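Local coordinates for hydrogen peroxide-inducible genes activator (Corynebacterium glutamicum, PDB 6G1D), which probably senses hydrogen peroxide and switches peroxide-inducible genes on as a LysR-type transcription factor, at residues B[241-245]-B[261-267]; B[172-178]-B[250-256]; B[200-204]-B[232-237]; B[106-112]-B[133-138]. The protein carries 1 engineered substitution. All coordinates share one frame; numbering follows the deposited sequence.

In the fold
All four interactions lie in the LysR-type substrate-binding (regulatory) domain. Interaction 4 comes first along the chain. It joins strands 100-106 and 129-135 at one margin of the mixed sheet, whereas interaction 2 pairs strand 164-179 with 251-254, the outermost strand at the other. Interaction 3 falls between the two segments of interaction 2, and the segments of interaction 1 interleave with those of interaction 2. The centres of interactions 1, 2 and 3 are 12 to 14 Å apart, with Met241 of helix 237-245 packed on strand 251-254. Interaction 4 lies about 16 Å from interaction 3, centre to centre, where Leu203 touches Thr109. Interactions 1, 3 and 4 all reach the second subunit, so the fold and the subunit interface share residues.

Interaction 1: residues B[241-245]-B[261-267]; sequences MQLVV and ECTRPGL
Near the end of helix 237-245, Val245 approaches Gly266 to 5.2 Å between CA atoms, and one turn earlier Met241 faces Glu261 across a wider gap of 6.9 Å between theirs. Here the regulatory domain of a LysR-type protein folds a helix against a type II beta turn, Arg264 to Leu267. Gly266, at positive phi (97°) and without a side chain, lets Val245 come close. Arg264 carries the polar part. Its chain turns at chi3 (76°), laying the guanidinium under Met241 CB, which sits over the centre of one face, 3.6 Å from CZ. At the edge, NH1 donates to Gln242 OE1 at 2.9 Å, reaching it from above the amide plane rather than on a lone pair. NE bonds to Glu261 O, and NH2 makes a salt bridge to Glu261 OE1, so the group is fixed on several sides. Glu261 OE2 is bonded in turn to Tyr113, and Gln242 NE2 to Pro112 O of the second subunit. On the apolar side Leu267 crosses the helix residues at about a right angle: CD1 meets Met241 SD at 3.8 Å, while CD2 is wedged between Val244 CG1 and Val245 CG2, 3.5 Å from each.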
loop_
_atom_site.group_PDB
_atom_site.type_symbol
_atom_site.label_atom_id
_atom_site.label_comp_id
_atom_site.label_asym_id
_atom_site.label_seq_id
_atom_site.Cartn_x
_atom_site.Cartn_y
_atom_site.Cartn_z
ATOM N N MET B 241 7.147 -17.167 -17.014
ATOM C CA MET B 241 7.274 -17.881 -18.283
ATOM C C MET B 241 7.977 -17.024 -19.328
ATOM O O MET B 241 8.802 -17.536 -20.061
ATOM C CB MET B 241 5.913 -18.327 -18.820
ATOM C CG MET B 241 5.194 -19.377 -17.978
ATOM S SD MET B 241 6.033 -20.947 -17.681
ATOM C CE MET B 241 6.512 -20.742 -16.000
ATOM N N GLN B 242 7.713 -15.723 -19.364
ATOM C CA GLN B 242 8.407 -14.837 -20.288
ATOM C C GLN B 242 9.902 -14.764 -19.970
ATOM O O GLN B 242 10.744 -14.689 -20.875
ATOM C CB GLN B 242 7.821 -13.413 -20.299
ATOM C CG GLN B 242 6.310 -13.251 -20.417
ATOM C CD GLN B 242 5.731 -13.857 -21.721
ATOM O OE1 GLN B 242 6.115 -14.946 -22.130
ATOM N NE2 GLN B 242 4.833 -13.135 -22.385
ATOM N N LEU B 243 10.233 -14.776 -18.688
ATOM C CA LEU B 243 11.653 -14.757 -18.254
ATOM C C LEU B 243 12.324 -16.061 -18.654
ATOM O O LEU B 243 13.471 -16.047 -19.078
ATOM C CB LEU B 243 11.793 -14.486 -16.736
ATOM C CG LEU B 243 11.133 -13.170 -16.313
ATOM C CD1 LEU B 243 11.167 -12.984 -14.810
ATOM C CD2 LEU B 243 11.771 -11.946 -16.948
ATOM N N VAL B 244 11.601 -17.180 -18.523
ATOM C CA VAL B 244 12.133 -18.491 -18.891
ATOM C C VAL B 244 12.378 -18.543 -20.397
ATOM O O VAL B 244 13.444 -19.005 -20.827
ATOM C CB VAL B 244 11.209 -19.643 -18.447
ATOM C CG1 VAL B 244 11.693 -20.968 -19.030
ATOM C CG2 VAL B 244 11.138 -19.750 -16.936
ATOM N N VAL B 245 11.428 -18.048 -21.197
ATOM C CA VAL B 245 11.591 -18.018 -22.672
ATOM C C VAL B 245 12.819 -17.212 -23.047
ATOM O O VAL B 245 13.577 -17.582 -23.909
ATOM C CB VAL B 245 10.342 -17.416 -23.370
ATOM C CG1 VAL B 245 10.594 -17.105 -24.836
ATOM C CG2 VAL B 245 9.155 -18.341 -23.244
ATOM N N GLU B 261 -0.033 -21.823 -19.441
ATOM C CA GLU B 261 1.248 -21.150 -19.267
ATOM C C GLU B 261 2.395 -21.746 -20.086
ATOM O O GLU B 261 3.307 -21.008 -20.444
ATOM C CB GLU B 261 1.656 -21.194 -17.772
ATOM C CG GLU B 261 0.647 -20.670 -16.755
ATOM C CD GLU B 261 0.310 -19.168 -16.839
ATOM O OE1 GLU B 261 0.927 -18.459 -17.659
ATOM O OE2 GLU B 261 -0.594 -18.688 -16.061
ATOM N N CYS B 262 2.364 -23.056 -20.350
ATOM C CA CYS B 262 3.540 -23.796 -20.840
ATOM C C CYS B 262 3.522 -24.209 -22.289
ATOM O O CYS B 262 4.409 -24.941 -22.694
ATOM C CB CYS B 262 3.742 -25.073 -20.038
ATOM S SG CYS B 262 3.877 -24.767 -18.308
ATOM N N THR B 263 2.533 -23.747 -23.054
ATOM C CA THR B 263 2.431 -24.061 -24.481
ATOM C C THR B 263 2.920 -22.927 -25.363
ATOM O O THR B 263 3.026 -23.112 -26.575
ATOM C CB THR B 263 0.987 -24.389 -24.887
ATOM O OG1 THR B 263 0.157 -23.248 -24.670
ATOM C CG2 THR B 263 0.474 -25.571 -24.060
ATOM N N ARG B 264 3.248 -21.763 -24.776
ATOM C CA ARG B 264 3.758 -20.665 -25.596
ATOM C C ARG B 264 5.090 -21.064 -26.250
ATOM O O ARG B 264 5.771 -21.951 -25.738
ATOM C CB ARG B 264 3.885 -19.390 -24.790
ATOM C CG ARG B 264 4.982 -19.408 -23.772
ATOM C CD ARG B 264 4.876 -18.218 -22.823
ATOM N NE ARG B 264 3.818 -18.434 -21.859
ATOM C CZ ARG B 264 3.256 -17.501 -21.100
ATOM N NH1 ARG B 264 3.671 -16.232 -21.152
ATOM N NH2 ARG B 264 2.286 -17.845 -20.252
ATOM N N PRO B 265 5.430 -20.447 -27.391
ATOM C CA PRO B 265 6.680 -20.822 -28.084
ATOM C C PRO B 265 7.914 -20.485 -27.237
ATOM O O PRO B 265 7.902 -19.465 -26.518
ATOM C CB PRO B 265 6.680 -19.919 -29.335
ATOM C CG PRO B 265 5.271 -19.426 -29.489
ATOM C CD PRO B 265 4.723 -19.357 -28.101
ATOM N N GLY B 266 8.915 -21.359 -27.269
ATOM C CA GLY B 266 10.164 -21.152 -26.558
ATOM C C GLY B 266 10.307 -21.816 -25.206
ATOM O O GLY B 266 11.337 -21.592 -24.530
ATOM N N LEU B 267 9.312 -22.619 -24.804
ATOM C CA LEU B 267 9.372 -23.369 -23.557
ATOM C C LEU B 267 9.503 -24.845 -23.811
ATOM O O LEU B 267 9.021 -25.330 -24.809
ATOM C CB LEU B 267 8.124 -23.126 -22.728
ATOM C CG LEU B 267 7.928 -21.706 -22.212
ATOM C CD1 LEU B 267 6.669 -21.629 -21.380
ATOM C CD2 LEU B 267 9.089 -21.276 -21.353
HETATM O O HOH W 1 13.221 -19.948 -25.383
#

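Interaction 2: residues B[172-178]-B[250-256]; sequences EDFIVVT and STLVPIS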
loop_
_atom_site.group_PDB
_atom_site.type_symbol
_atom_site.label_atom_id
_atom_site.label_comp_id
_atom_site.label_asym_id
_atom_site.label_seq_id
_atom_site.Cartn_x
_atom_site.Cartn_y
_atom_site.Cartn_z
ATOM N N GLU B 172 -1.250 -32.490 -6.354
ATOM C CA GLU B 172 -1.005 -31.992 -7.704
ATOM C C GLU B 172 0.490 -31.992 -7.941
ATOM O O GLU B 172 1.236 -31.314 -7.203
ATOM C CB GLU B 172 -1.526 -30.579 -7.859
ATOM C CG GLU B 172 -1.229 -29.943 -9.196
ATOM C CD GLU B 172 -1.956 -28.635 -9.408
ATOM O OE1 GLU B 172 -2.332 -27.983 -8.393
ATOM O OE2 GLU B 172 -2.132 -28.258 -10.604
ATOM N N ASP B 173 0.925 -32.700 -8.977
ATOM C CA ASP B 173 2.350 -32.769 -9.293
ATOM C C ASP B 173 2.863 -31.434 -9.812
ATOM O O ASP B 173 2.105 -30.658 -10.374
ATOM C CB ASP B 173 2.624 -33.875 -10.319
ATOM C CG ASP B 173 2.516 -35.277 -9.719
ATOM O OD1 ASP B 173 2.943 -35.504 -8.541
ATOM O OD2 ASP B 173 2.020 -36.172 -10.434
ATOM N N PHE B 174 4.146 -31.173 -9.588
ATOM C CA PHE B 174 4.850 -30.132 -10.327
ATOM C C PHE B 174 5.473 -30.707 -11.620
ATOM O O PHE B 174 5.582 -31.907 -11.796
ATOM C CB PHE B 174 5.975 -29.526 -9.502
ATOM C CG PHE B 174 5.523 -28.956 -8.189
ATOM C CD1 PHE B 174 4.482 -28.056 -8.143
ATOM C CD2 PHE B 174 6.158 -29.308 -7.006
ATOM C CE1 PHE B 174 4.054 -27.530 -6.937
ATOM C CE2 PHE B 174 5.753 -28.787 -5.809
ATOM C CZ PHE B 174 4.698 -27.897 -5.774
ATOM N N ILE B 175 5.848 -29.798 -12.495
ATOM C CA ILE B 175 6.605 -30.077 -13.687
ATOM C C ILE B 175 7.664 -28.974 -13.803
ATOM O O ILE B 175 7.428 -27.845 -13.396
ATOM C CB ILE B 175 5.709 -30.091 -14.933
ATOM C CG1 ILE B 175 6.471 -30.626 -16.165
ATOM C CG2 ILE B 175 5.106 -28.706 -15.239
ATOM C CD1 ILE B 175 5.558 -31.134 -17.272
ATOM N N VAL B 176 8.825 -29.335 -14.328
ATOM C CA VAL B 176 9.935 -28.403 -14.558
ATOM C C VAL B 176 9.750 -27.746 -15.911
ATOM O O VAL B 176 9.483 -28.416 -16.895
ATOM C CB VAL B 176 11.285 -29.129 -14.507
ATOM C CG1 VAL B 176 12.437 -28.148 -14.703
ATOM C CG2 VAL B 176 11.449 -29.892 -13.197
ATOM N N VAL B 177 9.898 -26.443 -15.969
ATOM C CA VAL B 177 9.731 -25.686 -17.189
ATOM C C VAL B 177 11.030 -24.937 -17.467
ATOM O O VAL B 177 11.556 -24.237 -16.603
ATOM C CB VAL B 177 8.566 -24.666 -17.076
ATOM C CG1 VAL B 177 8.378 -23.904 -18.389
ATOM C CG2 VAL B 177 7.294 -25.404 -16.690
ATOM N N THR B 178 11.533 -25.070 -18.688
ATOM C CA THR B 178 12.824 -24.497 -19.092
ATOM C C THR B 178 12.679 -23.850 -20.450
ATOM O O THR B 178 11.674 -24.059 -21.141
ATOM C CB THR B 178 13.879 -25.596 -19.228
ATOM O OG1 THR B 178 13.582 -26.466 -20.345
ATOM C CG2 THR B 178 13.944 -26.439 -17.943
ATOM N N SER B 250 14.898 -21.094 -15.068
ATOM C CA SER B 250 13.934 -22.168 -15.177
ATOM C C SER B 250 12.983 -22.070 -14.006
ATOM O O SER B 250 13.259 -21.334 -13.032
ATOM C CB SER B 250 14.675 -23.504 -15.123
ATOM O OG SER B 250 15.582 -23.627 -16.210
ATOM N N THR B 251 11.884 -22.827 -14.041
ATOM C CA THR B 251 10.973 -22.861 -12.890
ATOM C C THR B 251 10.236 -24.181 -12.770
ATOM O O THR B 251 10.448 -25.100 -13.562
ATOM C CB THR B 251 10.025 -21.632 -12.903
ATOM O OG1 THR B 251 9.490 -21.385 -11.585
ATOM C CG2 THR B 251 8.894 -21.826 -13.900
ATOM N N LEU B 252 9.437 -24.286 -11.715
ATOM C CA LEU B 252 8.485 -25.392 -11.558
ATOM C C LEU B 252 7.067 -24.809 -11.477
ATOM O O LEU B 252 6.865 -23.790 -10.846
ATOM C CB LEU B 252 8.767 -26.245 -10.344
ATOM C CG LEU B 252 9.930 -27.238 -10.407
ATOM C CD1 LEU B 252 11.294 -26.542 -10.471
ATOM C CD2 LEU B 252 9.897 -28.208 -9.253
ATOM N N VAL B 253 6.126 -25.443 -12.162
ATOM C CA VAL B 253 4.728 -25.044 -12.088
ATOM C C VAL B 253 3.852 -26.263 -11.768
ATOM O O VAL B 253 4.224 -27.411 -12.015
ATOM C CB VAL B 253 4.229 -24.331 -13.351
ATOM C CG1 VAL B 253 5.089 -23.109 -13.628
ATOM C CG2 VAL B 253 4.162 -25.272 -14.549
ATOM N N PRO B 254 2.673 -26.011 -11.190
ATOM C CA PRO B 254 1.724 -27.117 -11.002
ATOM C C PRO B 254 1.208 -27.603 -12.333
ATOM O O PRO B 254 1.048 -26.792 -13.242
ATOM C CB PRO B 254 0.580 -26.474 -10.211
ATOM C CG PRO B 254 1.092 -25.144 -9.779
ATOM C CD PRO B 254 2.128 -24.721 -10.729
ATOM N N ILE B 255 0.948 -28.902 -12.464
ATOM C CA ILE B 255 0.523 -29.439 -13.751
ATOM C C ILE B 255 -0.769 -28.846 -14.329
ATOM O O ILE B 255 -0.909 -28.759 -15.544
ATOM C CB ILE B 255 0.451 -30.964 -13.785
ATOM C CG1 ILE B 255 -0.508 -31.546 -12.739
ATOM C CG2 ILE B 255 1.869 -31.558 -13.683
ATOM C CD1 ILE B 255 -0.848 -32.986 -13.082
ATOM N N SER B 256 -1.680 -28.386 -13.480
ATOM C CA SER B 256 -2.903 -27.718 -13.973
ATOM C C SER B 256 -2.590 -26.455 -14.735
ATOM O O SER B 256 -3.382 -26.046 -15.560
ATOM C CB SER B 256 -3.905 -27.413 -12.845
ATOM O OG SER B 256 -3.370 -26.454 -11.938
#
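Glu172 reaches across to the 3-10 turn that follows strand 251-254. From CB its side chain runs extended, with CG anti to the backbone N (chi1 176°). CG passes Ile255 CG1 and Pro254 CB, each 4.0 Å away, the glutamate and isoleucine chains running antiparallel past one another. CD comes to 3.4 Å from Pro254 CB. At the tip the two oxygens divide their work: OE1 forms a salt bridge with Arg280, while OE2 accepts from Ser256 OG at 2.6 Å, on its syn lone pair, and from Ser256 N at 2.9 Å, nearly along the C-O axis. The buried carboxylate is thereby gripped from two directions, and the start of the 3-10 turn is tied to the neighbouring strand. Beyond it the backbones pair. Ile175 with Val253 and Val177 with Thr251 are hydrogen-bonded pairs, the bond from Val177 N to Thr251 O being almost straight (176°). Ile175, Val177 and Val253 share one face, where Ile175 CG2 meets Val253 CG2 at 3.6 Å; Val176 and Leu252 lie together on the other, where Leu252 packs on helix 208-219. This is a twisted antiparallel strand pair at the margin of the mixed sheet of a LysR-type, periplasmic-binding-protein-like domain.

Interaction 3: residues B[200-204]-B[232-237]; sequences LLLLD and TRASSL
Asp204 and Arg233 meet as stacked flat groups, the carboxylate lying over one face of the guanidinium with their planes only 15° apart. In this regulatory domain of a LysR-type protein the pair joins two loops, one leading into helix 208-219 and the other into helix 237-245. Asp204 OD1 comes to 2.7 Å from Arg233 NH2, yet well out of the guanidinium plane; no N-H points at it, and the salt bridge rests on charge alone. Arg233 gets there with a chain extended from CG to NE (chi1 175°), one of two deposited conformers. Beside it, Leu203 supplies the apolar contact. Its CD2 lies on the other loop's backbone, 3.5 Å from Ser236 C, and its CD1 meets Leu237 CD2 at 4.2 Å, the two leucines crossing at about a right angle. Between the backbones the link is slight: a weak bond from Asp204 N to Ala234 O at 3.5 Å, while Ala234 N is buried without a partner in the model. A water takes a hydrogen bond from Leu202 N and gives a weak one to Thr232 O.

In the next shell, Asp204 OD2 accepts from Gly206 N, which leaves OD1 turned toward the arginine. Arg233 NH1 is bonded to Glu135 O of the second subunit, whose carboxylate also takes Ser235 N, so the 232-237 loop belongs to the subunit interface too. Ser236 is the N-cap of helix 237-245, its side chain capping a backbone N there and OG bonded to Thr239 OG1. In the 200-204 loop, Leu201 O is bonded to Thr251 OG1 at 2.7 Å.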
loop_
_atom_site.group_PDB
_atom_site.type_symbol
_atom_site.label_atom_id
_atom_site.label_comp_id
_atom_site.label_asym_id
_atom_site.label_seq_id
_atom_site.Cartn_x
_atom_site.Cartn_y
_atom_site.Cartn_z
ATOM N N LEU B 200 16.734 -21.092 -10.617
ATOM C CA LEU B 200 15.293 -21.055 -10.381
ATOM C C LEU B 200 14.776 -19.636 -10.328
ATOM O O LEU B 200 15.334 -18.807 -9.614
ATOM C CB LEU B 200 14.930 -21.797 -9.090
ATOM C CG LEU B 200 15.205 -23.285 -9.108
ATOM C CD1 LEU B 200 14.994 -23.822 -7.682
ATOM C CD2 LEU B 200 14.305 -23.980 -10.143
ATOM N N LEU B 201 13.722 -19.360 -11.097
ATOM C CA LEU B 201 12.962 -18.106 -11.000
ATOM C C LEU B 201 11.692 -18.464 -10.290
ATOM O O LEU B 201 10.911 -19.292 -10.770
ATOM C CB LEU B 201 12.639 -17.536 -12.375
ATOM C CG LEU B 201 13.837 -17.287 -13.259
ATOM C CD1 LEU B 201 13.468 -17.097 -14.717
ATOM C CD2 LEU B 201 14.569 -16.060 -12.783
ATOM N N LEU B 202 11.469 -17.833 -9.156
ATOM C CA LEU B 202 10.342 -18.133 -8.275
ATOM C C LEU B 202 9.476 -16.892 -8.130
ATOM O O LEU B 202 9.920 -15.740 -8.302
ATOM C CB LEU B 202 10.833 -18.577 -6.898
ATOM C CG LEU B 202 11.798 -19.791 -6.886
ATOM C CD1 LEU B 202 12.293 -20.118 -5.493
ATOM C CD2 LEU B 202 11.110 -21.012 -7.475
ATOM N N LEU B 203 8.210 -17.142 -7.808
ATOM C CA LEU B 203 7.330 -16.092 -7.373
ATOM C C LEU B 203 7.898 -15.583 -6.021
ATOM O O LEU B 203 8.685 -16.298 -5.371
ATOM C CB LEU B 203 5.942 -16.662 -7.196
ATOM C CG LEU B 203 5.233 -17.174 -8.443
ATOM C CD1 LEU B 203 3.898 -17.814 -8.047
ATOM C CD2 LEU B 203 5.106 -16.062 -9.487
ATOM N N ASP B 204 7.529 -14.380 -5.607
ATOM C CA ASP B 204 8.025 -13.832 -4.322
ATOM C C ASP B 204 7.498 -14.649 -3.127
ATOM O O ASP B 204 6.655 -15.538 -3.291
ATOM C CB ASP B 204 7.691 -12.343 -4.165
ATOM C CG ASP B 204 6.214 -12.091 -4.112
ATOM O OD1 ASP B 204 5.670 -11.851 -5.204
ATOM O OD2 ASP B 204 5.582 -12.235 -3.034
ATOM N N THR B 232 15.595 -10.739 -9.284
ATOM C CA THR B 232 14.461 -10.635 -10.183
ATOM C C THR B 232 13.238 -11.110 -9.430
ATOM O O THR B 232 13.267 -12.169 -8.813
ATOM C CB THR B 232 14.641 -11.509 -11.441
ATOM O OG1 THR B 232 15.361 -10.778 -12.442
ATOM C CG2 THR B 232 13.295 -11.905 -12.013
ATOM N N ARG B 233 12.259 -10.221 -9.301
ATOM C CA ARG B 233 11.022 -10.537 -8.609
ATOM C C ARG B 233 9.870 -10.576 -9.588
ATOM O O ARG B 233 9.670 -9.631 -10.332
ATOM C CB ARG B 233 10.707 -9.487 -7.548
ATOM C CG ARG B 233 9.360 -9.722 -6.882
ATOM C CD ARG B 233 8.762 -8.473 -6.263
ATOM N NE ARG B 233 7.772 -8.809 -5.245
ATOM C CZ ARG B 233 6.465 -8.923 -5.459
ATOM N NH1 ARG B 233 5.961 -8.716 -6.664
ATOM N NH2 ARG B 233 5.657 -9.236 -4.459
ATOM N N ALA B 234 9.054 -11.620 -9.513
ATOM C CA ALA B 234 7.885 -11.712 -10.407
ATOM C C ALA B 234 6.659 -12.047 -9.587
ATOM O O ALA B 234 6.762 -12.826 -8.627
ATOM C CB ALA B 234 8.130 -12.773 -11.466
ATOM N N SER B 235 5.518 -11.442 -9.923
ATOM C CA SER B 235 4.319 -11.647 -9.145
ATOM C C SER B 235 3.362 -12.689 -9.734
ATOM O O SER B 235 2.445 -13.113 -9.044
ATOM C CB SER B 235 3.587 -10.323 -8.877
ATOM O OG SER B 235 3.374 -9.597 -10.055
ATOM N N SER B 236 3.575 -13.111 -10.993
ATOM C CA SER B 236 2.703 -14.088 -11.655
ATOM C C SER B 236 3.488 -15.103 -12.470
ATOM O O SER B 236 4.557 -14.792 -12.985
ATOM C CB SER B 236 1.721 -13.376 -12.596
ATOM O OG SER B 236 2.427 -12.673 -13.632
ATOM N N LEU B 237 2.940 -16.299 -12.615
ATOM C CA LEU B 237 3.526 -17.335 -13.443
ATOM C C LEU B 237 3.678 -16.927 -14.895
ATOM O O LEU B 237 4.663 -17.314 -15.495
ATOM C CB LEU B 237 2.739 -18.629 -13.343
ATOM C CG LEU B 237 2.828 -19.379 -12.044
ATOM C CD1 LEU B 237 2.058 -20.680 -12.110
ATOM C CD2 LEU B 237 4.282 -19.702 -11.727
HETATM O O HOH W 2 13.176 -15.490 -8.263
#

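Interaction 4: residues B[106-112]-B[133-138]; sequences IIPTAAP and IVEDQT. With SO4 (sulfate ion), chain M.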
loop_
_atom_site.group_PDB
_atom_site.type_symbol
_atom_site.label_atom_id
_atom_site.label_comp_id
_atom_site.label_asym_id
_atom_site.label_seq_id
_atom_site.Cartn_x
_atom_site.Cartn_y
_atom_site.Cartn_z
ATOM N N ILE B 106 -9.453 -18.524 -3.533
ATOM C CA ILE B 106 -8.526 -19.463 -4.163
ATOM C C ILE B 106 -7.166 -18.814 -4.333
ATOM O O ILE B 106 -7.091 -17.667 -4.744
ATOM C CB ILE B 106 -9.003 -19.921 -5.548
ATOM C CG1 ILE B 106 -10.480 -20.327 -5.542
ATOM C CG2 ILE B 106 -8.135 -21.063 -6.058
ATOM C CD1 ILE B 106 -11.054 -20.688 -6.918
ATOM N N ILE B 107 -6.114 -19.586 -4.054
ATOM C CA ILE B 107 -4.740 -19.131 -4.257
ATOM C C ILE B 107 -4.419 -18.891 -5.757
ATOM O O ILE B 107 -4.963 -19.588 -6.637
ATOM C CB ILE B 107 -3.713 -20.083 -3.612
ATOM C CG1 ILE B 107 -3.771 -21.489 -4.213
ATOM C CG2 ILE B 107 -3.911 -20.152 -2.097
ATOM C CD1 ILE B 107 -2.649 -22.381 -3.752
ATOM N N PRO B 108 -3.579 -17.883 -6.057
ATOM C CA PRO B 108 -3.395 -17.473 -7.453
ATOM C C PRO B 108 -2.760 -18.501 -8.390
ATOM O O PRO B 108 -2.947 -18.395 -9.601
ATOM C CB PRO B 108 -2.471 -16.253 -7.363
ATOM C CG PRO B 108 -2.440 -15.837 -5.952
ATOM C CD PRO B 108 -2.939 -16.945 -5.105
ATOM N N THR B 109 -1.998 -19.452 -7.848
ATOM C CA THR B 109 -1.401 -20.503 -8.657
ATOM C C THR B 109 -2.292 -21.742 -8.805
ATOM O O THR B 109 -1.829 -22.740 -9.337
ATOM C CB THR B 109 -0.007 -20.935 -8.124
ATOM O OG1 THR B 109 -0.141 -21.598 -6.865
ATOM C CG2 THR B 109 0.921 -19.725 -8.023
ATOM N N ALA B 110 -3.520 -21.694 -8.283
ATOM C CA ALA B 110 -4.542 -22.680 -8.606
ATOM C C ALA B 110 -5.743 -22.093 -9.346
ATOM O O ALA B 110 -6.258 -22.742 -10.274
ATOM C CB ALA B 110 -5.000 -23.401 -7.361
ATOM N N ALA B 111 -6.158 -20.871 -8.977
ATOM C CA ALA B 111 -7.406 -20.268 -9.464
ATOM C C ALA B 111 -7.662 -20.306 -10.983
ATOM O O ALA B 111 -8.632 -20.866 -11.422
ATOM C CB ALA B 111 -7.501 -18.816 -8.989
ATOM N N PRO B 112 -6.767 -19.696 -11.784
ATOM C CA PRO B 112 -7.065 -19.610 -13.201
ATOM C C PRO B 112 -7.161 -20.978 -13.878
ATOM O O PRO B 112 -7.790 -21.078 -14.913
ATOM C CB PRO B 112 -5.913 -18.763 -13.739
ATOM C CG PRO B 112 -4.804 -18.944 -12.725
ATOM C CD PRO B 112 -5.493 -19.039 -11.428
ATOM N N ILE B 133 -15.757 -15.246 -6.432
ATOM C CA ILE B 133 -14.416 -15.765 -6.408
ATOM C C ILE B 133 -13.531 -14.657 -5.892
ATOM O O ILE B 133 -13.588 -13.548 -6.384
ATOM C CB ILE B 133 -13.938 -16.200 -7.820
ATOM C CG1 ILE B 133 -14.926 -17.202 -8.437
ATOM C CG2 ILE B 133 -12.544 -16.800 -7.731
ATOM C CD1 ILE B 133 -15.111 -18.487 -7.632
ATOM N N VAL B 134 -12.733 -14.966 -4.876
ATOM C CA VAL B 134 -11.710 -14.076 -4.393
ATOM C C VAL B 134 -10.356 -14.760 -4.550
ATOM O O VAL B 134 -10.089 -15.764 -3.916
ATOM C CB VAL B 134 -11.955 -13.711 -2.911
ATOM C CG1 VAL B 134 -10.832 -12.832 -2.382
ATOM C CG2 VAL B 134 -13.277 -12.971 -2.788
ATOM N N GLU B 135 -9.538 -14.219 -5.435
ATOM C CA GLU B 135 -8.240 -14.800 -5.731
ATOM C C GLU B 135 -7.249 -13.983 -4.911
ATOM O O GLU B 135 -7.123 -12.783 -5.121
ATOM C CB GLU B 135 -7.920 -14.662 -7.211
ATOM C CG GLU B 135 -6.565 -15.217 -7.585
ATOM C CD GLU B 135 -6.201 -15.002 -9.045
ATOM O OE1 GLU B 135 -6.497 -13.898 -9.580
ATOM O OE2 GLU B 135 -5.580 -15.908 -9.634
ATOM N N ASP B 136 -6.571 -14.610 -3.964
ATOM C CA ASP B 136 -5.605 -13.890 -3.120
ATOM C C ASP B 136 -4.683 -14.902 -2.477
ATOM O O ASP B 136 -4.945 -16.089 -2.477
ATOM C CB ASP B 136 -6.322 -13.032 -2.048
ATOM C CG ASP B 136 -5.545 -11.721 -1.683
ATOM O OD1 ASP B 136 -4.297 -11.655 -1.789
ATOM O OD2 ASP B 136 -6.192 -10.737 -1.268
ATOM N N GLN B 137 -3.569 -14.416 -1.951
ATOM C CA GLN B 137 -2.571 -15.265 -1.306
ATOM C C GLN B 137 -3.103 -15.798 0.022
ATOM O O GLN B 137 -4.037 -15.239 0.630
ATOM C CB GLN B 137 -1.278 -14.470 -1.108
ATOM C CG GLN B 137 -0.608 -14.139 -2.443
ATOM C CD GLN B 137 0.559 -13.143 -2.337
ATOM O OE1 GLN B 137 1.304 -12.978 -3.291
ATOM N NE2 GLN B 137 0.719 -12.480 -1.191
ATOM N N THR B 138 -2.458 -16.871 0.459
ATOM C CA THR B 138 -2.910 -17.707 1.557
ATOM C C THR B 138 -3.212 -16.939 2.850
ATOM O O THR B 138 -4.277 -17.103 3.443
ATOM C CB THR B 138 -1.863 -18.818 1.793
ATOM O OG1 THR B 138 -1.687 -19.618 0.569
ATOM C CG2 THR B 138 -2.286 -19.714 2.928
HETATM S S SO4 M . 0.161 -19.247 -4.297
HETATM O O1 SO4 M . -0.936 -20.075 -5.235
HETATM O O2 SO4 M . -0.179 -19.032 -2.638
HETATM O O3 SO4 M . 1.554 -20.125 -4.556
HETATM O O4 SO4 M . 0.209 -17.782 -4.980
HETATM O O HOH W 3 -3.390 -15.839 -10.977
#
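The carboxylate of Glu135 reaches between Pro108 and Ala111, with different company on its two sides. Ala111 CB approaches OE2 obliquely from one side of the plane, at 3.5 Å, and Pro112 CD comes from that side too; from the other, Pro108 CA lies 3.5 Å from the same oxygen, and a water on that side donates to OE2 and to Pro108 O. With chi1 at 179° the chain runs straight out from the strand to place the group there. Thr239 of the second subunit bonds to OE2, and OE1 takes the backbone N of Ser236 of that subunit, so this buried acid is held largely by the neighbour. Behind it the backbones pair in parallel within the beta-alpha-beta unit of strand 100-106, helix 111-125 and strand 129-135: Ile106 N donates to Val134 O at 2.9 Å, and Asp136 N to Ile106 O at 3.2 Å. A sulfate, probably from the crystallisation liquor, accepts on O1 from Thr109 N at 2.9 Å. His207, Leu209 and Ser208, probably the engineered position at the peroxide-sensing site, also bind the ion. Pro108 CD flanks the sulfate, 3.3 Å from O4.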